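Local atomic coordinates of SusD/RagB family nutrient-binding outer membrane lipoprotein (Bacteroides vulgatus, PDB entry 4F7A), a protein that probably binds glycans, perhaps mucin O-glycans, at the outer membrane as a SusD-like lipoprotein. Residues Asp70-Tyr75 and Ala79-Ser84. Residues are numbered along the deposited sequence; the frame is centred on the assembly and turned at random.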
# COMPACT_ATOMS: atom_id res chain seq x y z
N ASP A 70 -3.76 3.93 -23.83
CA ASP A 70 -5.13 3.61 -24.20
C ASP A 70 -5.67 2.48 -23.29
O ASP A 70 -6.74 1.92 -23.53
CB ASP A 70 -5.26 3.24 -25.69
CG ASP A 70 -4.39 2.06 -26.11
OD1 ASP A 70 -3.62 1.51 -25.29
OD2 ASP A 70 -4.48 1.68 -27.28
N LYS A 71 -4.94 2.21 -22.22
CA LYS A 71 -5.33 1.16 -21.29
C LYS A 71 -5.66 1.71 -19.88
O LYS A 71 -6.58 2.54 -19.76
CB LYS A 71 -4.25 0.06 -21.29
CG LYS A 71 -4.05 -0.56 -22.70
CD LYS A 71 -2.89 -1.57 -22.74
CE LYS A 71 -2.77 -2.20 -24.12
NZ LYS A 71 -2.44 -1.22 -25.17
N ASN A 72 -4.95 1.27 -18.84
CA ASN A 72 -5.35 1.54 -17.46
C ASN A 72 -5.45 3.03 -17.16
O ASN A 72 -6.33 3.44 -16.42
CB ASN A 72 -4.39 0.88 -16.47
CG ASN A 72 -4.71 -0.58 -16.20
OD1 ASN A 72 -5.49 -1.18 -16.93
ND2 ASN A 72 -4.10 -1.15 -15.14
N THR A 73 -4.53 3.82 -17.72
CA THR A 73 -4.49 5.23 -17.42
C THR A 73 -5.80 5.94 -17.76
O THR A 73 -6.19 6.89 -17.07
CB THR A 73 -3.26 5.93 -18.08
OG1 THR A 73 -3.11 7.25 -17.53
CG2 THR A 73 -3.37 6.00 -19.62
N VAL A 74 -6.48 5.49 -18.82
CA VAL A 74 -7.80 6.05 -19.22
C VAL A 74 -8.95 5.15 -18.79
O VAL A 74 -10.06 5.22 -19.32
CB VAL A 74 -7.89 6.34 -20.73
CG1 VAL A 74 -6.99 7.50 -21.13
CG2 VAL A 74 -7.59 5.05 -21.61
N TYR A 75 -8.69 4.33 -17.78
CA TYR A 75 -9.71 3.44 -17.21
C TYR A 75 -10.25 2.41 -18.21
O TYR A 75 -11.35 1.90 -18.01
CB TYR A 75 -10.88 4.21 -16.58
CG TYR A 75 -10.61 4.99 -15.30
CD1 TYR A 75 -9.51 4.73 -14.48
CD2 TYR A 75 -11.49 5.97 -14.90
CE1 TYR A 75 -9.31 5.43 -13.30
CE2 TYR A 75 -11.30 6.69 -13.73
CZ TYR A 75 -10.21 6.42 -12.94
OH TYR A 75 -10.06 7.14 -11.78
N ALA A 79 -7.10 -6.52 -18.81
CA ALA A 79 -7.47 -7.73 -18.06
C ALA A 79 -6.25 -8.49 -17.54
O ALA A 79 -6.25 -8.96 -16.41
CB ALA A 79 -8.36 -8.66 -18.93
N GLY A 80 -5.21 -8.58 -18.36
CA GLY A 80 -3.96 -9.26 -17.97
C GLY A 80 -3.23 -8.52 -16.85
O GLY A 80 -2.66 -9.15 -15.94
N TRP A 81 -3.30 -7.20 -16.87
CA TRP A 81 -2.62 -6.39 -15.85
C TRP A 81 -3.38 -6.39 -14.53
O TRP A 81 -2.79 -6.58 -13.47
CB TRP A 81 -2.47 -4.95 -16.28
CG TRP A 81 -1.72 -4.72 -17.55
CD1 TRP A 81 -1.09 -5.64 -18.33
CD2 TRP A 81 -1.46 -3.45 -18.14
NE1 TRP A 81 -0.50 -5.02 -19.40
CE2 TRP A 81 -0.71 -3.67 -19.30
CE3 TRP A 81 -1.85 -2.14 -17.82
CZ2 TRP A 81 -0.30 -2.63 -20.13
CZ3 TRP A 81 -1.45 -1.11 -18.65
CH2 TRP A 81 -0.69 -1.36 -19.80
N THR A 82 -4.69 -6.16 -14.59
CA THR A 82 -5.45 -6.07 -13.36
C THR A 82 -5.57 -7.40 -12.60
O THR A 82 -5.80 -7.39 -11.39
CB THR A 82 -6.86 -5.49 -13.59
OG1 THR A 82 -7.61 -6.37 -14.40
CG2 THR A 82 -6.78 -4.06 -14.22
N ALA A 83 -5.41 -8.53 -13.29
CA ALA A 83 -5.49 -9.83 -12.65
C ALA A 83 -4.20 -10.24 -11.92
O ALA A 83 -4.19 -11.23 -11.18
CB ALA A 83 -5.81 -10.91 -13.71
N SER A 84 -3.11 -9.52 -12.17
CA SER A 84 -1.80 -9.98 -11.75
C SER A 84 -1.59 -10.14 -10.25
O SER A 84 -1.00 -11.13 -9.82
CB SER A 84 -0.71 -9.11 -12.36
OG SER A 84 -0.56 -9.43 -13.73
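The benzo half of the W81 indole is crossed by the K71 side chain and met at its edge by the N72 amide. Two carbons of K71 touch it: CD lies 3.7 Å from W81 CH2, and K71 CB is 4.0 Å from W81 CZ3. The two side chains cross at about a right angle. K71 then bends at its last torsion (chi4 63°), which turns the ammonium away from the indole and toward D70. There K71 NZ forms a salt bridge with D70 OD1 at 3.0 Å, on the syn side of the carboxylate. The same nitrogen also hydrogen-bonds to the K67 carbonyl.

The ND2 of N72 sits near the ring plane, 3.6 Å from W81 CE3, and the amide is turned 73° against the ring. N72 ND2 also comes within 4.1 Å of T82 CG2, a looser touch. Both ends of this buried amide are satisfied: ND2 donates to the L52 carbonyl, and OD1 accepts from the E78 backbone. F68 meets W81 edge-to-face.

With an alanine at W81, the K71 methylenes and the N72 amide would probably lose their packing partner, and F68 its edge-to-face ring. The contact is local loop-to-helix packing in the helix-rich, TPR-like SusD fold: K71 and N72, at the start of a 3-10 turn, pack on W81 and T82 of the short helix 79-82, just ahead of helix 84-104.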